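Local structure of bifunctional cytochrome P450/NADPH--P450 reductase (7F3H) at residues T279-L282 and L283-P287; L322-A325 and L326-S330. The protein probably hydroxylates organic substrates at a haem iron, as a cytochrome P450 naturally fused to an NADPH-dependent reductase. All coordinates share one frame; numbering follows the deposited sequence.

In the fold
Both contacts are local turns of helix, and neither closes a long loop. From the N terminus, contact 1 (279-282 with 283-287) comes first, at the C-terminal end of helix 254-285, the long central helix of the P450 fold. The chain then passes through helices 287-300 and 309-313 before contact 2 (322-325 with 326-330) forms in the last turns of helix 317-329, the K helix. The two follow in series, without nesting or crossing, yet they meet in space: T279 OG1 lies 3.4 Å from A325 CB, and L282 CD2 3.7 Å from F328 CD2. Together they pack the end of helix 254-285 against the K helix, whose L326 touches the haem.

Contact 1: residues T279-L282 and L283-P287; sequences TLYL and LLRHP
R285 sets its CG over one face of the Y281 ring, one helical turn further along the chain. Starting at the backbone, R285 CB rests 3.6 Å from Y281 O, the carbonyl that also accepts R285 N. CG carries the main contact: it stands 3.9 Å from the centroid of the Y281 ring and 23° off the ring normal, a CH-pi interaction displaced toward the phenol end. Beyond CG the chain bends and brings NE within 3.8 Å of Y281 CE1, with the guanidinium plane turned 70° from the ring. The tip then leaves the helix, NH1 forming a salt bridge with D430 and NH2 a hydrogen bond to Y434 O. Y281 can lie beneath R285 CG because its own CG is anti to the backbone N (chi1 170°), which swings the ring toward the next turn. With a serine in place of Y281, R285 CG would probably lose the ring face it rests on, leaving the bend toward D430 less firmly set.

On another side of the helix, T279 CG2 runs beside L283 CD1 at 3.9 Å. H286 is the first residue to leave helical geometry, and it occupies the N-cap position of helix 287-300. Its ND1 donates to L282 O at 3.1 Å, nearly in the imidazole plane, while R285 N and H286 N approach the same oxygen. One carbonyl near the end of helix 254-285, L282 O, thus takes one good bond, from H286 ND1, and two weak ones, and the bond from ND1 implies that this nitrogen carries a proton.

Contact 2: residues L322-A325 and L326-S330; sequences LDEA and LRFWS
E324 and R327 lie side by side and are joined by a two-point salt bridge. R327 NE donates to E324 OE1 at 2.8 Å and R327 NH2 to E324 OE2 at 2.9 Å, so the arginine presents its side edge and gives one N-H to each oxygen. Both bonds are nearly straight and use the syn side of the carboxylate. The acceptors lie close to the guanidinium plane, but the carboxylate itself is twisted, the two planes standing 38° apart. E324 CG is anti to the backbone N (chi1 -177°) and its chain bends at the second torsion, while the R327 chain bends at its third, which sets the guanidinium beside the carboxylate.

This pair, three residues apart on helix 317-329, is the ExxR motif of the P450 K helix. As elsewhere in the family, a further arginine completes the E-R-R triad: R381 forms a second salt bridge to E324 OE2. W382 NE1 and D378 N also donate to the carboxylate, whose buried charge is therefore met by several donors and probably well stabilised.

R327 is fixed from its other sides by bonds from NH1 to H365 O and from NH2 to P374 O, and by a cation-pi contact with W371. Along the helix, F328 N bonds to E324 O at 2.9 Å, L326 N to L322 O at 2.9 Å, and W329 N to A325 O at 2.7 Å. L326 CG packs 3.5 Å from L322 O, and the L326 side chain touches the haem. Farther along, F328 meets F377 edge-to-face and W329 stacks on F278 of helix 254-285.

Contact 1: residues T279-L282 and L283-P287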
loop_
_atom_site.group_PDB
_atom_site.type_symbol
_atom_site.label_atom_id
_atom_site.label_comp_id
_atom_site.label_asym_id
_atom_site.label_seq_id
_atom_site.Cartn_x
_atom_site.Cartn_y
_atom_site.Cartn_z
ATOM N N THR A 279 8.974 7.316 -3.828
ATOM C CA THR A 279 10.319 6.999 -4.304
ATOM C C THR A 279 10.839 8.066 -5.250
ATOM O O THR A 279 12.003 8.477 -5.159
ATOM C CB THR A 279 10.317 5.626 -4.961
ATOM O OG1 THR A 279 9.938 4.647 -3.977
ATOM C CG2 THR A 279 11.692 5.292 -5.531
ATOM N N LEU A 280 10.016 8.505 -6.199
ATOM C CA LEU A 280 10.474 9.587 -7.066
ATOM C C LEU A 280 10.780 10.838 -6.248
ATOM O O LEU A 280 11.784 11.518 -6.498
ATOM C CB LEU A 280 9.454 9.872 -8.154
ATOM C CG LEU A 280 9.290 8.741 -9.159
ATOM C CD1 LEU A 280 8.079 9.062 -10.014
ATOM C CD2 LEU A 280 10.508 8.626 -10.036
ATOM N N TYR A 281 9.950 11.143 -5.236
ATOM C CA TYR A 281 10.258 12.251 -4.324
ATOM C C TYR A 281 11.623 12.065 -3.655
ATOM O O TYR A 281 12.435 13.007 -3.592
ATOM C CB TYR A 281 9.189 12.375 -3.240
ATOM C CG TYR A 281 9.567 13.341 -2.143
ATOM C CD1 TYR A 281 9.538 14.720 -2.358
ATOM C CD2 TYR A 281 9.998 12.881 -0.900
ATOM C CE1 TYR A 281 9.900 15.613 -1.355
ATOM C CE2 TYR A 281 10.369 13.763 0.112
ATOM C CZ TYR A 281 10.325 15.125 -0.127
ATOM O OH TYR A 281 10.681 16.016 0.854
ATOM N N LEU A 282 11.854 10.878 -3.066
ATOM C CA LEU A 282 13.094 10.607 -2.328
ATOM C C LEU A 282 14.311 10.664 -3.236
ATOM O O LEU A 282 15.380 11.129 -2.829
ATOM C CB LEU A 282 13.020 9.246 -1.648
ATOM C CG LEU A 282 12.010 9.250 -0.504
ATOM C CD1 LEU A 282 11.781 7.851 0.039
ATOM C CD2 LEU A 282 12.435 10.263 0.613
ATOM N N LEU A 283 14.159 10.196 -4.473
ATOM C CA LEU A 283 15.248 10.269 -5.429
ATOM C C LEU A 283 15.539 11.716 -5.803
ATOM O O LEU A 283 16.705 12.107 -5.903
ATOM C CB LEU A 283 14.895 9.419 -6.656
ATOM C CG LEU A 283 14.836 7.898 -6.434
ATOM C CD1 LEU A 283 14.393 7.163 -7.720
ATOM C CD2 LEU A 283 16.185 7.387 -5.985
ATOM N N LEU A 284 14.492 12.547 -5.966
ATOM C CA LEU A 284 14.735 13.969 -6.181
ATOM C C LEU A 284 15.431 14.609 -4.986
ATOM O O LEU A 284 16.090 15.644 -5.137
ATOM C CB LEU A 284 13.439 14.711 -6.501
ATOM C CG LEU A 284 12.837 14.526 -7.902
ATOM C CD1 LEU A 284 11.709 15.526 -8.105
ATOM C CD2 LEU A 284 13.860 14.628 -9.020
ATOM N N ARG A 285 15.189 14.113 -3.769
ATOM C CA ARG A 285 15.815 14.730 -2.601
ATOM C C ARG A 285 17.183 14.129 -2.232
ATOM O O ARG A 285 17.944 14.763 -1.469
ATOM C CB ARG A 285 14.847 14.665 -1.422
ATOM C CG ARG A 285 13.586 15.533 -1.713
ATOM C CD ARG A 285 14.008 16.939 -1.983
ATOM N NE ARG A 285 12.885 17.797 -2.351
ATOM C CZ ARG A 285 12.718 18.372 -3.543
ATOM N NH1 ARG A 285 13.607 18.203 -4.510
ATOM N NH2 ARG A 285 11.642 19.121 -3.765
ATOM N N HIS A 286 17.532 12.959 -2.778
ATOM C CA HIS A 286 18.822 12.302 -2.537
ATOM C C HIS A 286 19.427 11.917 -3.884
ATOM O O HIS A 286 19.461 10.731 -4.269
ATOM C CB HIS A 286 18.662 11.092 -1.617
ATOM C CG HIS A 286 18.054 11.428 -0.289
ATOM N ND1 HIS A 286 16.685 11.460 -0.079
ATOM C CD2 HIS A 286 18.628 11.759 0.897
ATOM C CE1 HIS A 286 16.448 11.790 1.181
ATOM N NE2 HIS A 286 17.609 11.980 1.792
ATOM N N PRO A 287 19.858 12.914 -4.657
ATOM C CA PRO A 287 20.203 12.662 -6.068
ATOM C C PRO A 287 21.445 11.785 -6.276
ATOM O O PRO A 287 21.632 11.275 -7.388
ATOM C CB PRO A 287 20.381 14.078 -6.644
ATOM C CG PRO A 287 20.785 14.923 -5.478
ATOM C CD PRO A 287 20.124 14.305 -4.249
#

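Contact 2: residues L322-A325 and L326-S330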
loop_
_atom_site.group_PDB
_atom_site.type_symbol
_atom_site.label_atom_id
_atom_site.label_comp_id
_atom_site.label_asym_id
_atom_site.label_seq_id
_atom_site.Cartn_x
_atom_site.Cartn_y
_atom_site.Cartn_z
ATOM N N LEU A 322 13.774 0.868 -3.000
ATOM C CA LEU A 322 12.373 0.677 -2.640
ATOM C C LEU A 322 12.238 0.253 -1.181
ATOM O O LEU A 322 11.369 0.771 -0.461
ATOM C CB LEU A 322 11.706 -0.333 -3.578
ATOM C CG LEU A 322 11.348 0.153 -4.997
ATOM C CD1 LEU A 322 10.786 -0.992 -5.863
ATOM C CD2 LEU A 322 10.330 1.295 -4.966
ATOM N N ASP A 323 13.118 -0.649 -0.722
ATOM C CA ASP A 323 13.111 -1.079 0.676
ATOM C C ASP A 323 13.247 0.124 1.616
ATOM O O ASP A 323 12.459 0.290 2.563
ATOM C CB ASP A 323 14.249 -2.080 0.924
ATOM C CG ASP A 323 14.016 -3.455 0.268
ATOM O OD1 ASP A 323 12.853 -3.840 0.003
ATOM O OD2 ASP A 323 15.018 -4.174 0.032
ATOM N N GLU A 324 14.221 1.012 1.333
ATOM C CA GLU A 324 14.425 2.192 2.174
ATOM C C GLU A 324 13.304 3.232 2.000
ATOM O O GLU A 324 12.938 3.924 2.968
ATOM C CB GLU A 324 15.818 2.788 1.890
ATOM C CG GLU A 324 16.269 3.999 2.733
ATOM C CD GLU A 324 16.502 3.728 4.231
ATOM O OE1 GLU A 324 16.068 2.668 4.755
ATOM O OE2 GLU A 324 17.119 4.613 4.884
ATOM N N ALA A 325 12.734 3.361 0.798
ATOM C CA ALA A 325 11.610 4.284 0.646
ATOM C C ALA A 325 10.445 3.829 1.506
ATOM O O ALA A 325 9.832 4.639 2.210
ATOM C CB ALA A 325 11.187 4.397 -0.819
ATOM N N LEU A 326 10.197 2.512 1.543
ATOM C CA LEU A 326 9.169 1.965 2.421
ATOM C C LEU A 326 9.554 2.132 3.895
ATOM O O LEU A 326 8.680 2.183 4.758
ATOM C CB LEU A 326 8.923 0.495 2.083
ATOM C CG LEU A 326 8.118 0.170 0.815
ATOM C CD1 LEU A 326 7.978 -1.321 0.608
ATOM C CD2 LEU A 326 6.731 0.813 0.794
ATOM N N ARG A 327 10.843 2.229 4.218
ATOM C CA ARG A 327 11.154 2.564 5.608
ATOM C C ARG A 327 10.804 4.023 5.932
ATOM O O ARG A 327 10.234 4.298 6.988
ATOM C CB ARG A 327 12.619 2.269 5.946
ATOM C CG ARG A 327 12.905 2.327 7.448
ATOM C CD ARG A 327 14.353 2.012 7.751
ATOM N NE ARG A 327 15.224 3.106 7.338
ATOM C CZ ARG A 327 15.439 4.203 8.058
ATOM N NH1 ARG A 327 14.843 4.346 9.237
ATOM N NH2 ARG A 327 16.225 5.161 7.579
ATOM N N PHE A 328 11.142 4.980 5.047
ATOM C CA PHE A 328 10.743 6.373 5.280
ATOM C C PHE A 328 9.233 6.588 5.183
ATOM O O PHE A 328 8.686 7.387 5.950
ATOM C CB PHE A 328 11.367 7.382 4.303
ATOM C CG PHE A 328 12.725 7.878 4.672
ATOM C CD1 PHE A 328 13.381 7.408 5.794
ATOM C CD2 PHE A 328 13.222 9.019 4.052
ATOM C CE1 PHE A 328 14.620 7.916 6.165
ATOM C CE2 PHE A 328 14.446 9.568 4.422
ATOM C CZ PHE A 328 15.155 9.002 5.491
ATOM N N TRP A 329 8.558 5.986 4.198
ATOM C CA TRP A 329 7.199 6.412 3.814
ATOM C C TRP A 329 6.323 5.204 3.441
ATOM O O TRP A 329 5.746 5.118 2.364
ATOM C CB TRP A 329 7.255 7.435 2.670
ATOM C CG TRP A 329 7.791 8.779 3.102
ATOM C CD1 TRP A 329 8.988 9.350 2.756
ATOM C CD2 TRP A 329 7.143 9.706 3.989
ATOM N NE1 TRP A 329 9.120 10.587 3.377
ATOM C CE2 TRP A 329 8.007 10.812 4.149
ATOM C CE3 TRP A 329 5.908 9.708 4.651
ATOM C CZ2 TRP A 329 7.673 11.906 4.940
ATOM C CZ3 TRP A 329 5.581 10.792 5.443
ATOM C CH2 TRP A 329 6.458 11.880 5.578
ATOM N N SER A 330 6.248 4.240 4.360
ATOM C CA SER A 330 5.337 3.104 4.235
ATOM C C SER A 330 3.887 3.582 4.102
ATOM O O SER A 330 3.376 4.328 4.955
ATOM C CB SER A 330 5.535 2.206 5.459
ATOM O OG SER A 330 4.927 0.949 5.334
#